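PDB 3I6I: putative leucoanthocyanidin reductase 1 from Vitis vinifera, which probably catalyses the NADPH-dependent reduction of leucoanthocyanidins in flavonoid metabolism, binding the cofactor on a Rossmann fold. Local coordinates for residues A[94-99]-A[116-121]; A[142-147]-A[156-161]. All blocks are in the same frame, centred on the assembly; numbering follows the deposited sequence.

Contact 1 (A[94-99]-A[116-121]); sequences ESILDQ and LPSEFG. With NDP (NADPH dihydro-nicotinamide-adenine-dinucleotide phosphate), chain B.
Gln-99 reaches Ser-118 with its side-chain amide: OE1 takes the backbone N-H of Ser-118 at 2.9 Å on a lone pair in the carbonyl plane, the N-H...O angle being 154°. The chain is extended beyond CG (chi2 176°), which carries the amide across to the second loop. Its other end is held as well: NE2 gives a nearly straight bond to Ile-96 O at 3.0 Å, almost in the amide plane, and also donates to a water that in turn donates to Ser-118 O. Outside the pair, Ser-89 OG adds a bond to OE1. These partners use both ends of the amide and fix its flip. Leucine in this position, similar in size but apolar, would probably leave the Ser-118 N-H without its acceptor and set the loop of Ser-118 freer to shift. Beside the amide, Ile-96 lays CD1 against Ser-118, 4.1 Å from CB. Ser-118 is the centre of an inverse gamma turn; its OG stands anti to the backbone N (chi1 -170°), where it accepts from NADPH O3D at 2.9 Å and also bonds Val-91 O. At the far end of the cofactor, adenine N6A donates to Asp-98 OD2 at 3.3 Å. Loops that follow neighbouring strands 86-89 and 114-116 at their C-terminal ends thus line the NADPH site, as is characteristic of a Rossmann fold.

Contact 2 (A[142-147]-A[156-161]); sequences RVRQLV and YICCNS. With NDP (NADPH dihydro-nicotinamide-adenine-dinucleotide phosphate), chain B.
Arg-144 lies across Tyr-156 with its whole side chain, from the helix backbone out to the guanidinium. Helix 142-147 runs roughly antiparallel to strand 156-158, at 149°, their axes 12.3 Å apart, and the long side chain of Arg-144 does most of the bridging. Its CG stands beside the backbone N and anti to the carbonyl carbon (chi1 -74°), and from there the chain runs extended to NE, so that successive atoms pass over one face of the ring. CB starts at the phenol end, 3.4 Å from Tyr-156 OH; CG follows at 3.5 Å from Tyr-156 CZ; CD sits over the face as a CH-pi contact, 3.9 Å from the Tyr-156 centroid. The guanidinium then lies flat on the ring, planes 12° apart, with CZ of Arg-144 4.1 Å from the Tyr-156 centroid in an off-centre cation-pi contact displaced toward CD2. Beyond the ring, NH2 of Arg-144 comes 3.8 Å from SG of Cys-158, which lies at the guanidinium edge. One helical turn further, Val-147 adds CG1 at 4.3 Å from Tyr-156 OH. That hydroxyl has its polar partner in Glu-148, while Arg-144 NE forms a salt bridge with Glu-119. The chemistry is therefore divided: the flat face of the buried cation rests on pi electrons while its N-H edge is turned to a carboxylate, a combination likely to stabilise the charge and hold the guanidinium flat.

Overall arrangement
From the N terminus, the chain leaves strand 86-89 through 94-99, forms helix 99-109 and strand 114-116, and returns at 116-121, where contact 1 closes its loop. Helix 133-149 follows, and contact 2 closes a shorter loop between 142-147 and 156-161. The two lie in series, neither nesting nor crossing, with centres about 8 Å apart. They meet through 116-121: Glu-119 OE2 bridges to Arg-144 NE at 2.8 Å, and Phe-120 N probably bonds Ile-157 O. Contact 1 joins loops of the five-stranded parallel sheet; contact 2 packs helix 133-149 on the edge strand 155-158 of the three-stranded sheet. NADPH touches both.

Contact 1 (A[94-99]-A[116-121])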
ATOM      1  N   GLU A  94       6.891   2.140 -10.492  1.00 12.24           N
ATOM      2  CA  GLU A  94       7.726   1.965 -11.669  1.00 14.19           C
ATOM      3  C   GLU A  94       8.043   0.494 -11.989  1.00 10.52           C
ATOM      4  O   GLU A  94       8.422   0.193 -13.107  1.00 13.44           O
ATOM      5  CB  GLU A  94       9.041   2.790 -11.542  1.00 15.93           C
ATOM      6  CG  GLU A  94      10.156   2.213 -10.611  1.00 23.52           C
ATOM      7  CD  GLU A  94       9.737   2.048  -9.131  1.00 29.68           C
ATOM      8  OE1 GLU A  94       9.149   2.993  -8.538  1.00 20.64           O
ATOM      9  OE2 GLU A  94       9.989   0.957  -8.556  1.00 34.28           O
ATOM     10  N   SER A  95       7.875  -0.412 -11.023  1.00  4.66           N
ATOM     11  CA  SER A  95       8.286  -1.813 -11.168  1.00  6.03           C
ATOM     12  C   SER A  95       7.145  -2.816 -11.173  1.00  6.88           C
ATOM     13  O   SER A  95       7.374  -4.011 -10.988  1.00  6.48           O
ATOM     14  CB  SER A  95       9.263  -2.180 -10.026  1.00  8.58           C
ATOM     15  OG  SER A  95      10.332  -1.255  -9.954  1.00 10.65           O
ATOM     16  N   ILE A  96       5.908  -2.366 -11.386  1.00  4.02           N
ATOM     17  CA  ILE A  96       4.769  -3.290 -11.295  1.00  2.46           C
ATOM     18  C   ILE A  96       4.911  -4.500 -12.282  1.00  2.00           C
ATOM     19  O   ILE A  96       4.670  -5.646 -11.898  1.00  3.83           O
ATOM     20  CB  ILE A  96       3.431  -2.551 -11.531  1.00  4.58           C
ATOM     21  CG1 ILE A  96       3.204  -1.511 -10.432  1.00  7.32           C
ATOM     22  CG2 ILE A  96       2.272  -3.564 -11.585  1.00  2.00           C
ATOM     23  CD1 ILE A  96       3.325  -2.066  -9.007  1.00  8.90           C
ATOM     24  N   LEU A  97       5.288  -4.263 -13.519  1.00  3.99           N
ATOM     25  CA  LEU A  97       5.404  -5.395 -14.493  1.00  4.65           C
ATOM     26  C   LEU A  97       6.643  -6.308 -14.261  1.00  6.07           C
ATOM     27  O   LEU A  97       6.722  -7.415 -14.806  1.00  6.63           O
ATOM     28  CB  LEU A  97       5.346  -4.887 -15.900  1.00  4.71           C
ATOM     29  CG  LEU A  97       4.086  -4.193 -16.346  1.00  2.40           C
ATOM     30  CD1 LEU A  97       4.227  -3.778 -17.796  1.00  5.03           C
ATOM     31  CD2 LEU A  97       2.879  -5.050 -16.097  1.00 12.48           C
ATOM     32  N   ASP A  98       7.559  -5.893 -13.383  1.00  6.62           N
ATOM     33  CA  ASP A  98       8.642  -6.777 -12.917  1.00  8.67           C
ATOM     34  C   ASP A  98       8.052  -7.984 -12.192  1.00  7.55           C
ATOM     35  O   ASP A  98       8.714  -9.012 -11.996  1.00  6.00           O
ATOM     36  CB  ASP A  98       9.603  -6.054 -11.948  1.00 10.84           C
ATOM     37  CG  ASP A  98      10.493  -4.992 -12.626  1.00 14.11           C
ATOM     38  OD1 ASP A  98      10.586  -4.955 -13.871  1.00 15.43           O
ATOM     39  OD2 ASP A  98      11.130  -4.209 -11.870  1.00 17.11           O
ATOM     40  N   GLN A  99       6.796  -7.864 -11.764  1.00  4.34           N
ATOM     41  CA  GLN A  99       6.129  -8.956 -11.088  1.00  2.91           C
ATOM     42  C   GLN A  99       5.745 -10.112 -12.030  1.00  2.77           C
ATOM     43  O   GLN A  99       5.445 -11.209 -11.556  1.00  5.12           O
ATOM     44  CB  GLN A  99       4.884  -8.444 -10.370  1.00  2.58           C
ATOM     45  CG  GLN A  99       5.211  -7.561  -9.193  1.00  4.05           C
ATOM     46  CD  GLN A  99       3.989  -6.973  -8.554  1.00  5.60           C
ATOM     47  OE1 GLN A  99       3.656  -7.281  -7.389  1.00  5.01           O
ATOM     48  NE2 GLN A  99       3.276  -6.157  -9.319  1.00  3.06           N
ATOM     49  N   LEU A 116       0.594 -12.038  -2.302  1.00  3.87           N
ATOM     50  CA  LEU A 116       0.051 -10.673  -2.254  1.00  5.28           C
ATOM     51  C   LEU A 116       0.825  -9.758  -3.212  1.00  6.10           C
ATOM     52  O   LEU A 116       1.972  -9.366  -2.898  1.00  4.64           O
ATOM     53  CB  LEU A 116       0.126 -10.078  -0.829  1.00  7.35           C
ATOM     54  CG  LEU A 116      -0.891 -10.561   0.224  1.00  5.77           C
ATOM     55  CD1 LEU A 116      -0.815 -12.111   0.452  1.00  4.65           C
ATOM     56  CD2 LEU A 116      -0.656  -9.842   1.567  1.00  6.12           C
ATOM     57  N   PRO A 117       0.246  -9.453  -4.385  1.00  3.71           N
ATOM     58  CA  PRO A 117       0.978  -8.533  -5.276  1.00  4.93           C
ATOM     59  C   PRO A 117       0.998  -7.126  -4.735  1.00  3.83           C
ATOM     60  O   PRO A 117       0.334  -6.828  -3.727  1.00  6.77           O
ATOM     61  CB  PRO A 117       0.221  -8.608  -6.588  1.00  5.32           C
ATOM     62  CG  PRO A 117      -1.190  -9.028  -6.157  1.00  8.22           C
ATOM     63  CD  PRO A 117      -1.058  -9.865  -4.961  1.00  6.96           C
ATOM     64  N   SER A 118       1.746  -6.265  -5.430  1.00  2.00           N
ATOM     65  CA  SER A 118       1.976  -4.899  -4.996  1.00  3.45           C
ATOM     66  C   SER A 118       0.773  -4.049  -5.299  1.00  4.17           C
ATOM     67  O   SER A 118       0.667  -3.423  -6.357  1.00  5.81           O
ATOM     68  CB  SER A 118       3.231  -4.302  -5.613  1.00  6.56           C
ATOM     69  OG  SER A 118       3.521  -3.073  -4.976  1.00  4.84           O
ATOM     70  N   GLU A 119      -0.154  -4.115  -4.360  1.00  4.58           N
ATOM     71  CA  GLU A 119      -1.442  -3.419  -4.414  1.00  2.00           C
ATOM     72  C   GLU A 119      -1.331  -2.200  -3.458  1.00  5.48           C
ATOM     73  O   GLU A 119      -0.724  -1.181  -3.806  1.00  5.68           O
ATOM     74  CB  GLU A 119      -2.576  -4.407  -4.047  1.00  5.77           C
ATOM     75  CG  GLU A 119      -2.830  -5.506  -5.115  1.00  6.53           C
ATOM     76  CD  GLU A 119      -3.753  -5.051  -6.217  1.00  7.84           C
ATOM     77  OE1 GLU A 119      -4.539  -4.087  -5.984  1.00 10.54           O
ATOM     78  OE2 GLU A 119      -3.698  -5.631  -7.332  1.00 10.32           O
ATOM     79  N   PHE A 120      -1.814  -2.344  -2.221  1.00  4.42           N
ATOM     80  CA  PHE A 120      -1.592  -1.390  -1.141  1.00  3.90           C
ATOM     81  C   PHE A 120      -2.140  -0.019  -1.415  1.00  4.87           C
ATOM     82  O   PHE A 120      -1.568   0.966  -0.976  1.00  7.04           O
ATOM     83  CB  PHE A 120      -0.099  -1.360  -0.683  1.00  3.24           C
ATOM     84  CG  PHE A 120       0.371  -2.708  -0.216  1.00  2.95           C
ATOM     85  CD1 PHE A 120       1.060  -3.538  -1.061  1.00  6.42           C
ATOM     86  CD2 PHE A 120       0.011  -3.198   1.055  1.00  4.81           C
ATOM     87  CE1 PHE A 120       1.437  -4.815  -0.662  1.00  6.86           C
ATOM     88  CE2 PHE A 120       0.370  -4.486   1.454  1.00  7.66           C
ATOM     89  CZ  PHE A 120       1.073  -5.312   0.592  1.00  8.00           C
ATOM     90  N   GLY A 121      -3.266   0.045  -2.127  1.00  2.93           N
ATOM     91  CA  GLY A 121      -3.986   1.314  -2.268  1.00  3.75           C
ATOM     92  C   GLY A 121      -5.458   1.070  -2.560  1.00  6.05           C
ATOM     93  O   GLY A 121      -6.181   0.522  -1.714  1.00  5.74           O
TER
HETATM   94  PA  NDP B 350       9.209   1.965  -2.959  0.70 17.77           P
HETATM   95  O1A NDP B 350       9.781   2.577  -4.214  0.70 18.61           O
HETATM   96  O2A NDP B 350       9.311   2.832  -1.568  0.70 18.06           O
HETATM   97  O5B NDP B 350       9.811   0.522  -2.579  0.70 21.52           O
HETATM   98  C5B NDP B 350       9.936  -0.457  -3.563  0.70 16.01           C
HETATM   99  C4B NDP B 350      10.710  -1.621  -3.072  0.70 19.65           C
HETATM  100  O4B NDP B 350      10.672  -2.536  -4.235  0.70 22.25           O
HETATM  101  C3B NDP B 350      12.202  -1.280  -2.825  0.70 18.24           C
HETATM  102  O3B NDP B 350      12.755  -2.062  -1.732  0.70 19.64           O
HETATM  103  C2B NDP B 350      12.870  -1.680  -4.139  0.70 20.83           C
HETATM  104  O2B NDP B 350      14.233  -2.035  -3.904  0.70 22.58           O
HETATM  105  C1B NDP B 350      12.075  -2.944  -4.460  0.70 17.39           C
HETATM  106  N9A NDP B 350      12.156  -3.424  -5.839  0.70 16.47           N
HETATM  107  C8A NDP B 350      11.781  -2.741  -6.921  0.70 16.15           C
HETATM  108  N7A NDP B 350      11.966  -3.504  -8.000  0.70 14.54           N
HETATM  109  C5A NDP B 350      12.445  -4.687  -7.602  0.70 16.37           C
HETATM  110  C6A NDP B 350      12.822  -5.851  -8.274  0.70 21.88           C
HETATM  111  N6A NDP B 350      12.712  -5.935  -9.602  0.70 22.81           N
HETATM  112  N1A NDP B 350      13.291  -6.892  -7.558  0.70 17.31           N
HETATM  113  C2A NDP B 350      13.375  -6.818  -6.232  0.70 21.11           C
HETATM  114  N3A NDP B 350      13.010  -5.725  -5.548  0.70 20.11           N
HETATM  115  C4A NDP B 350      12.555  -4.645  -6.223  0.70 15.60           C
HETATM  116  O3  NDP B 350       7.655   1.688  -3.222  0.70 18.09           O
HETATM  117  PN  NDP B 350       6.342   2.144  -2.360  0.70 19.12           P
HETATM  118  O1N NDP B 350       6.277   1.756  -0.931  0.70 20.60           O
HETATM  119  O2N NDP B 350       6.169   3.664  -2.733  0.70 23.46           O
HETATM  120  O5D NDP B 350       5.203   1.394  -3.279  0.70 14.85           O
HETATM  121  C5D NDP B 350       4.841   0.033  -3.003  0.70 13.76           C
HETATM  122  C4D NDP B 350       3.418  -0.190  -3.431  0.70 13.87           C
HETATM  123  O4D NDP B 350       2.645   0.585  -2.475  0.70 18.18           O
HETATM  124  C3D NDP B 350       3.064   0.319  -4.807  0.70 15.12           C
HETATM  125  O3D NDP B 350       2.078  -0.544  -5.366  0.70 13.70           O
HETATM  126  C2D NDP B 350       2.420   1.659  -4.505  0.70 19.88           C
HETATM  127  O2D NDP B 350       1.437   1.896  -5.492  0.70 20.25           O
HETATM  128  C1D NDP B 350       1.721   1.412  -3.170  0.70 16.61           C
HETATM  129  N1N NDP B 350       1.652   2.595  -2.239  0.70 17.02           N
HETATM  130  C2N NDP B 350       0.473   2.901  -1.516  0.70 19.59           C
HETATM  131  C3N NDP B 350       0.302   4.115  -0.997  0.70 21.35           C
HETATM  132  C7N NDP B 350      -0.972   4.426  -0.188  0.70 25.66           C
HETATM  133  O7N NDP B 350      -1.817   3.549   0.025  0.70 25.29           O
HETATM  134  N7N NDP B 350      -1.059   5.642   0.325  0.70 17.03           N
HETATM  135  C4N NDP B 350       1.385   5.186  -1.204  0.70 19.95           C
HETATM  136  C5N NDP B 350       2.745   4.548  -1.462  0.70 22.29           C
HETATM  137  C6N NDP B 350       2.837   3.296  -1.890  0.70 22.28           C
HETATM  138  P2B NDP B 350      15.432  -1.052  -4.546  0.70 25.19           P
HETATM  139  O1X NDP B 350      15.423   0.262  -3.850  0.70 29.55           O
HETATM  140  O2X NDP B 350      16.744  -1.936  -4.389  0.70 26.92           O
HETATM  141  O3X NDP B 350      15.108  -0.915  -6.090  0.70 26.27           O
HETATM  142  O   HOH W   1       0.704  -5.117  -8.636  1.00  3.80           O

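Contact 2 (A[142-147]-A[156-161])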
ATOM      1  N   ARG A 142      -3.285  -6.126 -15.000  1.00  3.04           N
ATOM      2  CA  ARG A 142      -2.615  -7.142 -15.830  1.00  5.85           C
ATOM      3  C   ARG A 142      -1.940  -8.165 -14.907  1.00  5.52           C
ATOM      4  O   ARG A 142      -2.020  -9.375 -15.126  1.00  6.52           O
ATOM      5  CB  ARG A 142      -1.632  -6.460 -16.792  1.00  4.51           C
ATOM      6  CG  ARG A 142      -1.196  -7.325 -17.973  1.00 13.53           C
ATOM      7  CD  ARG A 142       0.067  -7.967 -17.729  1.00 12.93           C
ATOM      8  NE  ARG A 142       0.623  -8.596 -18.946  1.00 15.63           N
ATOM      9  CZ  ARG A 142       0.433  -9.867 -19.333  1.00 17.10           C
ATOM     10  NH1 ARG A 142      -0.375 -10.709 -18.660  1.00 11.88           N
ATOM     11  NH2 ARG A 142       1.056 -10.293 -20.430  1.00 17.39           N
ATOM     12  N   VAL A 143      -1.307  -7.718 -13.846  1.00  4.44           N
ATOM     13  CA  VAL A 143      -0.732  -8.628 -12.879  1.00  2.00           C
ATOM     14  C   VAL A 143      -1.831  -9.485 -12.207  1.00  5.38           C
ATOM     15  O   VAL A 143      -1.663 -10.690 -12.079  1.00  3.43           O
ATOM     16  CB  VAL A 143       0.119  -7.932 -11.860  1.00  4.58           C
ATOM     17  CG1 VAL A 143       0.494  -8.845 -10.698  1.00  6.77           C
ATOM     18  CG2 VAL A 143       1.376  -7.318 -12.556  1.00  5.32           C
ATOM     19  N   ARG A 144      -2.952  -8.891 -11.873  1.00  2.58           N
ATOM     20  CA  ARG A 144      -4.037  -9.674 -11.224  1.00  3.89           C
ATOM     21  C   ARG A 144      -4.560 -10.745 -12.192  1.00  5.21           C
ATOM     22  O   ARG A 144      -4.804 -11.895 -11.777  1.00  5.76           O
ATOM     23  CB  ARG A 144      -5.219  -8.789 -10.857  1.00  4.06           C
ATOM     24  CG  ARG A 144      -5.073  -7.854  -9.688  1.00  7.29           C
ATOM     25  CD  ARG A 144      -6.395  -7.201  -9.380  1.00  8.25           C
ATOM     26  NE  ARG A 144      -6.310  -6.319  -8.222  1.00  8.30           N
ATOM     27  CZ  ARG A 144      -7.377  -5.870  -7.536  1.00 10.88           C
ATOM     28  NH1 ARG A 144      -8.621  -6.179  -7.886  1.00  9.11           N
ATOM     29  NH2 ARG A 144      -7.204  -5.072  -6.509  1.00 10.52           N
ATOM     30  N   GLN A 145      -4.720 -10.359 -13.468  1.00  3.71           N
ATOM     31  CA  GLN A 145      -5.196 -11.291 -14.533  1.00  6.10           C
ATOM     32  C   GLN A 145      -4.223 -12.467 -14.608  1.00  5.35           C
ATOM     33  O   GLN A 145      -4.645 -13.635 -14.596  1.00  5.48           O
ATOM     34  CB  GLN A 145      -5.363 -10.588 -15.904  1.00  7.43           C
ATOM     35  CG  GLN A 145      -5.355 -11.502 -17.160  1.00  6.85           C
ATOM     36  CD  GLN A 145      -3.939 -11.630 -17.815  1.00 13.80           C
ATOM     37  OE1 GLN A 145      -3.254 -10.604 -17.999  1.00  6.74           O
ATOM     38  NE2 GLN A 145      -3.480 -12.887 -18.099  1.00  5.61           N
ATOM     39  N   LEU A 146      -2.930 -12.166 -14.706  1.00  5.54           N
ATOM     40  CA  LEU A 146      -1.904 -13.228 -14.718  1.00  7.62           C
ATOM     41  C   LEU A 146      -1.920 -14.131 -13.474  1.00  5.20           C
ATOM     42  O   LEU A 146      -1.868 -15.379 -13.585  1.00  5.21           O
ATOM     43  CB  LEU A 146      -0.502 -12.652 -14.952  1.00  5.60           C
ATOM     44  CG  LEU A 146       0.581 -13.684 -15.239  1.00 10.97           C
ATOM     45  CD1 LEU A 146       0.256 -14.481 -16.492  1.00 12.11           C
ATOM     46  CD2 LEU A 146       1.938 -12.988 -15.357  1.00 15.22           C
ATOM     47  N   VAL A 147      -2.012 -13.538 -12.302  1.00  2.11           N
ATOM     48  CA  VAL A 147      -2.084 -14.310 -11.053  1.00  5.61           C
ATOM     49  C   VAL A 147      -3.262 -15.274 -11.077  1.00  5.45           C
ATOM     50  O   VAL A 147      -3.142 -16.474 -10.765  1.00  4.52           O
ATOM     51  CB  VAL A 147      -2.183 -13.372  -9.871  1.00  3.16           C
ATOM     52  CG1 VAL A 147      -2.593 -14.125  -8.565  1.00  2.91           C
ATOM     53  CG2 VAL A 147      -0.851 -12.582  -9.679  1.00  6.52           C
ATOM     54  N   TYR A 156      -5.545  -9.473  -2.309  1.00  4.86           N
ATOM     55  CA  TYR A 156      -5.317  -8.095  -2.796  1.00  2.89           C
ATOM     56  C   TYR A 156      -5.584  -7.112  -1.667  1.00  3.45           C
ATOM     57  O   TYR A 156      -6.733  -7.016  -1.198  1.00  5.73           O
ATOM     58  CB  TYR A 156      -6.245  -7.789  -3.976  1.00  4.91           C
ATOM     59  CG  TYR A 156      -6.128  -8.722  -5.164  1.00  5.55           C
ATOM     60  CD1 TYR A 156      -4.890  -9.248  -5.568  1.00  7.49           C
ATOM     61  CD2 TYR A 156      -7.262  -9.019  -5.944  1.00  7.39           C
ATOM     62  CE1 TYR A 156      -4.794 -10.077  -6.666  1.00  4.31           C
ATOM     63  CE2 TYR A 156      -7.164  -9.837  -7.082  1.00  7.27           C
ATOM     64  CZ  TYR A 156      -5.926 -10.357  -7.438  1.00  9.02           C
ATOM     65  OH  TYR A 156      -5.763 -11.220  -8.524  1.00  9.13           O
ATOM     66  N   ILE A 157      -4.523  -6.443  -1.199  1.00  6.10           N
ATOM     67  CA  ILE A 157      -4.596  -5.504  -0.077  1.00  4.36           C
ATOM     68  C   ILE A 157      -4.997  -4.122  -0.574  1.00  7.35           C
ATOM     69  O   ILE A 157      -4.183  -3.404  -1.202  1.00  5.23           O
ATOM     70  CB  ILE A 157      -3.251  -5.416   0.731  1.00  2.69           C
ATOM     71  CG1 ILE A 157      -2.830  -6.736   1.362  1.00  6.15           C
ATOM     72  CG2 ILE A 157      -3.349  -4.290   1.844  1.00  3.92           C
ATOM     73  CD1 ILE A 157      -3.846  -7.325   2.430  1.00  3.99           C
ATOM     74  N   CYS A 158      -6.236  -3.738  -0.328  1.00  4.68           N
ATOM     75  CA  CYS A 158      -6.764  -2.430  -0.797  1.00  5.93           C
ATOM     76  C   CYS A 158      -6.896  -1.540   0.436  1.00  6.15           C
ATOM     77  O   CYS A 158      -8.001  -1.294   0.965  1.00  7.49           O
ATOM     78  CB  CYS A 158      -8.086  -2.581  -1.568  1.00  8.88           C
ATOM     79  SG  CYS A 158      -7.980  -3.760  -2.987  1.00  9.03           S
ATOM     80  N   CYS A 159      -5.742  -1.067   0.909  1.00  5.61           N
ATOM     81  CA  CYS A 159      -5.675  -0.412   2.190  1.00  2.58           C
ATOM     82  C   CYS A 159      -5.948   1.102   2.204  1.00  3.15           C
ATOM     83  O   CYS A 159      -5.833   1.748   3.271  1.00  4.82           O
ATOM     84  CB  CYS A 159      -4.352  -0.693   2.891  1.00  4.29           C
ATOM     85  SG  CYS A 159      -2.935  -0.159   1.891  1.00  6.89           S
ATOM     86  N   ASN A 160      -6.253   1.667   1.056  1.00  3.87           N
ATOM     87  CA  ASN A 160      -6.635   3.075   0.964  1.00  2.58           C
ATOM     88  C   ASN A 160      -5.427   3.965   1.320  1.00  6.49           C
ATOM     89  O   ASN A 160      -4.327   3.590   0.980  1.00  7.72           O
ATOM     90  CB  ASN A 160      -7.901   3.363   1.754  1.00  3.81           C
ATOM     91  CG  ASN A 160      -9.137   2.800   1.056  1.00  2.00           C
ATOM     92  OD1 ASN A 160      -9.284   2.900  -0.176  1.00  4.85           O
ATOM     93  ND2 ASN A 160     -10.016   2.147   1.839  1.00  3.05           N
ATOM     94  N   SER A 161      -5.610   5.134   1.926  1.00  2.93           N
ATOM     95  CA  SER A 161      -4.497   6.071   2.049  1.00  2.47           C
ATOM     96  C   SER A 161      -3.658   5.884   3.319  1.00  5.42           C
ATOM     97  O   SER A 161      -4.193   5.743   4.414  1.00  4.69           O
ATOM     98  CB  SER A 161      -5.027   7.516   1.994  1.00  2.49           C
ATOM     99  OG  SER A 161      -5.598   7.746   0.730  1.00  4.41           O
TER
HETATM  100  PA  NDP B 350       9.209   1.965  -2.959  0.70 17.77           P
HETATM  101  O1A NDP B 350       9.781   2.577  -4.214  0.70 18.61           O
HETATM  102  O2A NDP B 350       9.311   2.832  -1.568  0.70 18.06           O
HETATM  103  O5B NDP B 350       9.811   0.522  -2.579  0.70 21.52           O
HETATM  104  C5B NDP B 350       9.936  -0.457  -3.563  0.70 16.01           C
HETATM  105  C4B NDP B 350      10.710  -1.621  -3.072  0.70 19.65           C
HETATM  106  O4B NDP B 350      10.672  -2.536  -4.235  0.70 22.25           O
HETATM  107  C3B NDP B 350      12.202  -1.280  -2.825  0.70 18.24           C
HETATM  108  O3B NDP B 350      12.755  -2.062  -1.732  0.70 19.64           O
HETATM  109  C2B NDP B 350      12.870  -1.680  -4.139  0.70 20.83           C
HETATM  110  O2B NDP B 350      14.233  -2.035  -3.904  0.70 22.58           O
HETATM  111  C1B NDP B 350      12.075  -2.944  -4.460  0.70 17.39           C
HETATM  112  N9A NDP B 350      12.156  -3.424  -5.839  0.70 16.47           N
HETATM  113  C8A NDP B 350      11.781  -2.741  -6.921  0.70 16.15           C
HETATM  114  N7A NDP B 350      11.966  -3.504  -8.000  0.70 14.54           N
HETATM  115  C5A NDP B 350      12.445  -4.687  -7.602  0.70 16.37           C
HETATM  116  C6A NDP B 350      12.822  -5.851  -8.274  0.70 21.88           C
HETATM  117  N6A NDP B 350      12.712  -5.935  -9.602  0.70 22.81           N
HETATM  118  N1A NDP B 350      13.291  -6.892  -7.558  0.70 17.31           N
HETATM  119  C2A NDP B 350      13.375  -6.818  -6.232  0.70 21.11           C
HETATM  120  N3A NDP B 350      13.010  -5.725  -5.548  0.70 20.11           N
HETATM  121  C4A NDP B 350      12.555  -4.645  -6.223  0.70 15.60           C
HETATM  122  O3  NDP B 350       7.655   1.688  -3.222  0.70 18.09           O
HETATM  123  PN  NDP B 350       6.342   2.144  -2.360  0.70 19.12           P
HETATM  124  O1N NDP B 350       6.277   1.756  -0.931  0.70 20.60           O
HETATM  125  O2N NDP B 350       6.169   3.664  -2.733  0.70 23.46           O
HETATM  126  O5D NDP B 350       5.203   1.394  -3.279  0.70 14.85           O
HETATM  127  C5D NDP B 350       4.841   0.033  -3.003  0.70 13.76           C
HETATM  128  C4D NDP B 350       3.418  -0.190  -3.431  0.70 13.87           C
HETATM  129  O4D NDP B 350       2.645   0.585  -2.475  0.70 18.18           O
HETATM  130  C3D NDP B 350       3.064   0.319  -4.807  0.70 15.12           C
HETATM  131  O3D NDP B 350       2.078  -0.544  -5.366  0.70 13.70           O
HETATM  132  C2D NDP B 350       2.420   1.659  -4.505  0.70 19.88           C
HETATM  133  O2D NDP B 350       1.437   1.896  -5.492  0.70 20.25           O
HETATM  134  C1D NDP B 350       1.721   1.412  -3.170  0.70 16.61           C
HETATM  135  N1N NDP B 350       1.652   2.595  -2.239  0.70 17.02           N
HETATM  136  C2N NDP B 350       0.473   2.901  -1.516  0.70 19.59           C
HETATM  137  C3N NDP B 350       0.302   4.115  -0.997  0.70 21.35           C
HETATM  138  C7N NDP B 350      -0.972   4.426  -0.188  0.70 25.66           C
HETATM  139  O7N NDP B 350      -1.817   3.549   0.025  0.70 25.29           O
HETATM  140  N7N NDP B 350      -1.059   5.642   0.325  0.70 17.03           N
HETATM  141  C4N NDP B 350       1.385   5.186  -1.204  0.70 19.95           C
HETATM  142  C5N NDP B 350       2.745   4.548  -1.462  0.70 22.29           C
HETATM  143  C6N NDP B 350       2.837   3.296  -1.890  0.70 22.28           C
HETATM  144  P2B NDP B 350      15.432  -1.052  -4.546  0.70 25.19           P
HETATM  145  O1X NDP B 350      15.423   0.262  -3.850  0.70 29.55           O
HETATM  146  O2X NDP B 350      16.744  -1.936  -4.389  0.70 26.92           O
HETATM  147  O3X NDP B 350      15.108  -0.915  -6.090  0.70 26.27           O